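Local coordinates for protein histidine kinase (Paraburkholderia phymatum, PDB 6NB0) that probably acts as a phosphorelay sensor kinase, transferring the phosphoryl group of ATP to a histidine side chain of a protein, at residues Leu253-Arg256 against Val257-His261; Glu44-Ala47 against Arg48-Glu52. All blocks are in the same frame, centred on the assembly; numbering follows the deposited sequence.

Both contacts are local, each formed along one helix or at its end, and their centres lie about 18 Å apart. Interaction 2 comes first, at the start of the long helix 44-68; interaction 1 follows near the carboxyl end of the chain, on helix 252-260, which leads into edge strand 264-267 of the mixed five-stranded sheet. The two helices meet where Leu253 CD1 packs on Glu52 O at 3.6 Å, and both also pack on helix 173-189. The N-terminal helix is thereby joined to the helices of the C-terminal part of the kinase. Residues 44-52 also reach the second subunit of the dimer, whereas residues 253-261 have no such contact.

Interaction 1 (Leu253-Arg256 against Val257-His261)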
loop_
_atom_site.group_PDB
_atom_site.type_symbol
_atom_site.label_atom_id
_atom_site.label_comp_id
_atom_site.label_asym_id
_atom_site.label_seq_id
_atom_site.Cartn_x
_atom_site.Cartn_y
_atom_site.Cartn_z
ATOM N N LEU A 253 -8.025 -6.831 1.292
ATOM C CA LEU A 253 -8.015 -6.214 2.620
ATOM C C LEU A 253 -9.162 -6.733 3.488
ATOM O O LEU A 253 -8.956 -7.060 4.659
ATOM C CB LEU A 253 -8.074 -4.686 2.506
ATOM C CG LEU A 253 -7.735 -3.909 3.789
ATOM C CD1 LEU A 253 -7.231 -2.504 3.435
ATOM C CD2 LEU A 253 -8.929 -3.772 4.693
ATOM N N CYS A 254 -10.384 -6.793 2.940
ATOM C CA CYS A 254 -11.509 -7.380 3.685
ATOM C C CYS A 254 -11.210 -8.801 4.162
ATOM O O CYS A 254 -11.467 -9.153 5.319
ATOM C CB CYS A 254 -12.767 -7.393 2.810
ATOM S SG CYS A 254 -13.241 -5.745 2.234
ATOM N N LYS A 255 -10.711 -9.643 3.264
ATOM C CA LYS A 255 -10.418 -11.030 3.620
ATOM C C LYS A 255 -9.326 -11.113 4.682
ATOM O O LYS A 255 -9.451 -11.862 5.668
ATOM C CB LYS A 255 -10.004 -11.807 2.368
ATOM C CG LYS A 255 -9.639 -13.282 2.627
ATOM C CD LYS A 255 -9.294 -13.987 1.317
ATOM C CE LYS A 255 -8.996 -15.474 1.542
ATOM N NZ LYS A 255 -7.610 -15.672 2.017
ATOM N N ARG A 256 -8.234 -10.363 4.491
ATOM C CA ARG A 256 -7.123 -10.426 5.438
ATOM C C ARG A 256 -7.553 -9.965 6.824
ATOM O O ARG A 256 -7.190 -10.580 7.835
ATOM C CB ARG A 256 -5.960 -9.572 4.934
ATOM C CG ARG A 256 -4.974 -10.325 4.057
ATOM C CD ARG A 256 -4.282 -11.398 4.849
ATOM N NE ARG A 256 -2.832 -11.242 4.856
ATOM C CZ ARG A 256 -2.060 -11.570 5.884
ATOM N NH1 ARG A 256 -2.613 -12.050 6.992
ATOM N NH2 ARG A 256 -0.739 -11.409 5.809
ATOM N N VAL A 257 -8.310 -8.875 6.887
ATOM C CA VAL A 257 -8.676 -8.323 8.184
ATOM C C VAL A 257 -9.698 -9.227 8.859
ATOM O O VAL A 257 -9.631 -9.474 10.064
ATOM C CB VAL A 257 -9.188 -6.880 8.008
ATOM C CG1 VAL A 257 -9.840 -6.360 9.302
ATOM C CG2 VAL A 257 -8.044 -5.955 7.571
ATOM N N ALA A 258 -10.646 -9.761 8.082
ATOM C CA ALA A 258 -11.603 -10.719 8.639
ATOM C C ALA A 258 -10.888 -11.923 9.235
ATOM O O ALA A 258 -11.149 -12.319 10.382
ATOM C CB ALA A 258 -12.597 -11.156 7.555
ATOM N N GLU A 259 -9.967 -12.526 8.472
ATOM C CA GLU A 259 -9.325 -13.732 8.959
ATOM C C GLU A 259 -8.389 -13.431 10.119
ATOM O O GLU A 259 -8.223 -14.273 11.000
ATOM C CB GLU A 259 -8.591 -14.441 7.823
ATOM C CG GLU A 259 -9.592 -14.963 6.784
ATOM C CD GLU A 259 -8.949 -15.639 5.592
ATOM O OE1 GLU A 259 -7.698 -15.663 5.512
ATOM O OE2 GLU A 259 -9.715 -16.146 4.737
ATOM N N ALA A 260 -7.814 -12.227 10.155
ATOM C CA ALA A 260 -6.966 -11.836 11.278
ATOM C C ALA A 260 -7.776 -11.686 12.563
ATOM O O ALA A 260 -7.233 -11.870 13.662
ATOM C CB ALA A 260 -6.245 -10.527 10.948
ATOM N N HIS A 261 -9.068 -11.361 12.445
ATOM C CA HIS A 261 -9.979 -11.341 13.586
ATOM C C HIS A 261 -10.709 -12.676 13.774
ATOM O O HIS A 261 -11.831 -12.688 14.287
ATOM C CB HIS A 261 -10.996 -10.198 13.445
ATOM C CG HIS A 261 -10.420 -8.831 13.684
ATOM N ND1 HIS A 261 -9.788 -8.107 12.695
ATOM C CD2 HIS A 261 -10.394 -8.052 14.794
ATOM C CE1 HIS A 261 -9.383 -6.948 13.190
ATOM N NE2 HIS A 261 -9.747 -6.888 14.460
#
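Helix 252-260 ends here, its last two turns held by successive i to i+4 backbone bonds, among them Val257 N to Leu253 O at 2.9 Å and Ala260 N to Arg256 O at 2.9 Å. On the buried side Leu253 and Val257 run side by side in the same direction, CD2 of the leucine touching CG2 of the valine at 3.7 Å. Leu253 continues onto Leu182 of helix 173-189 and Phe56 of helix 44-68.

Cys254 and Ala258 pack on Phe265 of strand 264-267, placing the helix against the mixed sheet, consistent with the alpha/beta sandwich of a histidine kinase ATP-binding domain. Lys255 and Glu259 form an i to i+4 salt bridge, NZ to OE2 3.5 Å. The lysine runs extended until chi4 (-81°) swings NZ round to the carboxylate, and its CE lies 3.3 Å from Glu259 OE2; the link to OE1 is only a weak hydrogen bond.

His261, the first residue to leave helical geometry, closes the C-terminal end: its ND1 donates to Val257 O at 3.0 Å, with the acceptor in the ring plane. His261 N reaches the same oxygen from the opposite face of the carbonyl plane. NE2 accepts from the backbone N of Asp172, and the two ring bonds together fix the imidazole's rotation.

Interaction 2 (Glu44-Ala47 against Arg48-Glu52); sequences ERTA and RRSAE
At the start of helix 44-68, Arg45 and Arg49 stack one turn apart, between the dimer interface, reached by Arg45, and helix 173-189, on which Arg49 packs. Their side chains point the same way, with guanidinium centres 4.4 Å apart and planes inclined by 24°. Arg49 NH2 sits over one face of the Arg45 group, 3.7 Å from Arg45 CZ, while Arg45 CD covers a face of Arg49 near its rim. Bends at chi2 and chi3 lay the Arg45 group beside Arg49.

Carboxylates surround the pair and probably balance its charge: Asp145 and Glu141 form salt bridges with Arg45, and Glu174 with Arg48 and Arg49. Within the helix Glu52 completes a salt-bridge network, taking Arg49 NH1 on the syn side of OE1 at 2.8 Å and pairing through OE2 with Arg48 NE at 3.4 Å. Across the dimer, Glu44 of the second subunit bridges to Arg45 and Arg48, and the reverse pairs form too.

On another side of the helix Ser50 grips Thr46 O twice. OG donates at 2.7 Å from above the carbonyl plane, 39° out of it, and Ser50 N donates at 2.9 Å from the opposite face. With chi1 at -54°, OG lies beside its own backbone N, facing the preceding turn.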
loop_
_atom_site.group_PDB
_atom_site.type_symbol
_atom_site.label_atom_id
_atom_site.label_comp_id
_atom_site.label_asym_id
_atom_site.label_seq_id
_atom_site.Cartn_x
_atom_site.Cartn_y
_atom_site.Cartn_z
ATOM N N GLU A 44 -7.630 13.272 2.520
ATOM C CA GLU A 44 -6.520 12.450 2.989
ATOM C C GLU A 44 -7.007 11.058 3.367
ATOM O O GLU A 44 -6.335 10.054 3.102
ATOM C CB GLU A 44 -5.830 13.113 4.181
ATOM C CG GLU A 44 -4.473 12.492 4.524
ATOM C CD GLU A 44 -3.338 13.002 3.642
ATOM O OE1 GLU A 44 -3.436 14.103 3.095
ATOM O OE2 GLU A 44 -2.320 12.294 3.484
ATOM N N ARG A 45 -8.180 10.986 3.990
ATOM C CA ARG A 45 -8.735 9.703 4.404
ATOM C C ARG A 45 -8.982 8.781 3.200
ATOM O O ARG A 45 -8.617 7.599 3.218
ATOM C CB ARG A 45 -10.015 9.970 5.205
ATOM C CG ARG A 45 -10.979 8.792 5.334
ATOM C CD ARG A 45 -10.335 7.619 6.064
ATOM N NE ARG A 45 -9.683 7.994 7.308
ATOM C CZ ARG A 45 -10.301 8.081 8.480
ATOM N NH1 ARG A 45 -11.607 7.851 8.561
ATOM N NH2 ARG A 45 -9.612 8.408 9.568
ATOM N N THR A 46 -9.591 9.307 2.140
ATOM C CA THR A 46 -9.794 8.508 0.927
ATOM C C THR A 46 -8.470 8.024 0.340
ATOM O O THR A 46 -8.353 6.852 -0.047
ATOM C CB THR A 46 -10.574 9.317 -0.106
ATOM O OG1 THR A 46 -11.891 9.561 0.394
ATOM C CG2 THR A 46 -10.661 8.593 -1.460
ATOM N N ALA A 47 -7.456 8.901 0.269
ATOM C CA ALA A 47 -6.172 8.476 -0.287
ATOM C C ALA A 47 -5.509 7.418 0.593
ATOM O O ALA A 47 -4.890 6.479 0.087
ATOM C CB ALA A 47 -5.241 9.677 -0.469
ATOM N N ARG A 48 -5.618 7.566 1.909
ATOM C CA ARG A 48 -5.058 6.574 2.826
ATOM C C ARG A 48 -5.732 5.206 2.640
ATOM O O ARG A 48 -5.051 4.170 2.548
ATOM C CB ARG A 48 -5.204 7.110 4.255
ATOM C CG ARG A 48 -4.561 6.310 5.388
ATOM C CD ARG A 48 -5.616 5.521 6.116
ATOM N NE ARG A 48 -5.065 4.841 7.280
ATOM C CZ ARG A 48 -5.279 5.213 8.531
ATOM N NH1 ARG A 48 -6.050 6.262 8.788
ATOM N NH2 ARG A 48 -4.724 4.529 9.525
ATOM N N ARG A 49 -7.073 5.186 2.615
ATOM C CA ARG A 49 -7.828 3.951 2.383
ATOM C C ARG A 49 -7.489 3.334 1.033
ATOM O O ARG A 49 -7.372 2.104 0.911
ATOM C CB ARG A 49 -9.335 4.235 2.442
ATOM C CG ARG A 49 -9.851 4.614 3.839
ATOM C CD ARG A 49 -10.020 3.361 4.735
ATOM N NE ARG A 49 -10.513 3.787 6.044
ATOM C CZ ARG A 49 -9.778 3.933 7.137
ATOM N NH1 ARG A 49 -8.466 3.634 7.152
ATOM N NH2 ARG A 49 -10.378 4.385 8.240
ATOM N N SER A 50 -7.380 4.166 -0.004
ATOM C CA SER A 50 -6.967 3.659 -1.310
ATOM C C SER A 50 -5.595 2.979 -1.249
ATOM O O SER A 50 -5.397 1.923 -1.860
ATOM C CB SER A 50 -6.942 4.798 -2.334
ATOM O OG SER A 50 -8.201 5.469 -2.349
ATOM N N ALA A 51 -4.628 3.587 -0.558
ATOM C CA ALA A 51 -3.287 3.007 -0.501
ATOM C C ALA A 51 -3.266 1.715 0.315
ATOM O O ALA A 51 -2.574 0.749 -0.059
ATOM C CB ALA A 51 -2.295 4.035 0.066
ATOM N N GLU A 52 -4.018 1.678 1.427
ATOM C CA GLU A 52 -4.177 0.448 2.210
ATOM C C GLU A 52 -4.763 -0.673 1.361
ATOM O O GLU A 52 -4.298 -1.821 1.411
ATOM C CB GLU A 52 -5.109 0.693 3.405
ATOM C CG GLU A 52 -4.598 1.684 4.449
ATOM C CD GLU A 52 -5.580 1.849 5.617
ATOM O OE1 GLU A 52 -6.713 2.322 5.396
ATOM O OE2 GLU A 52 -5.220 1.473 6.754
#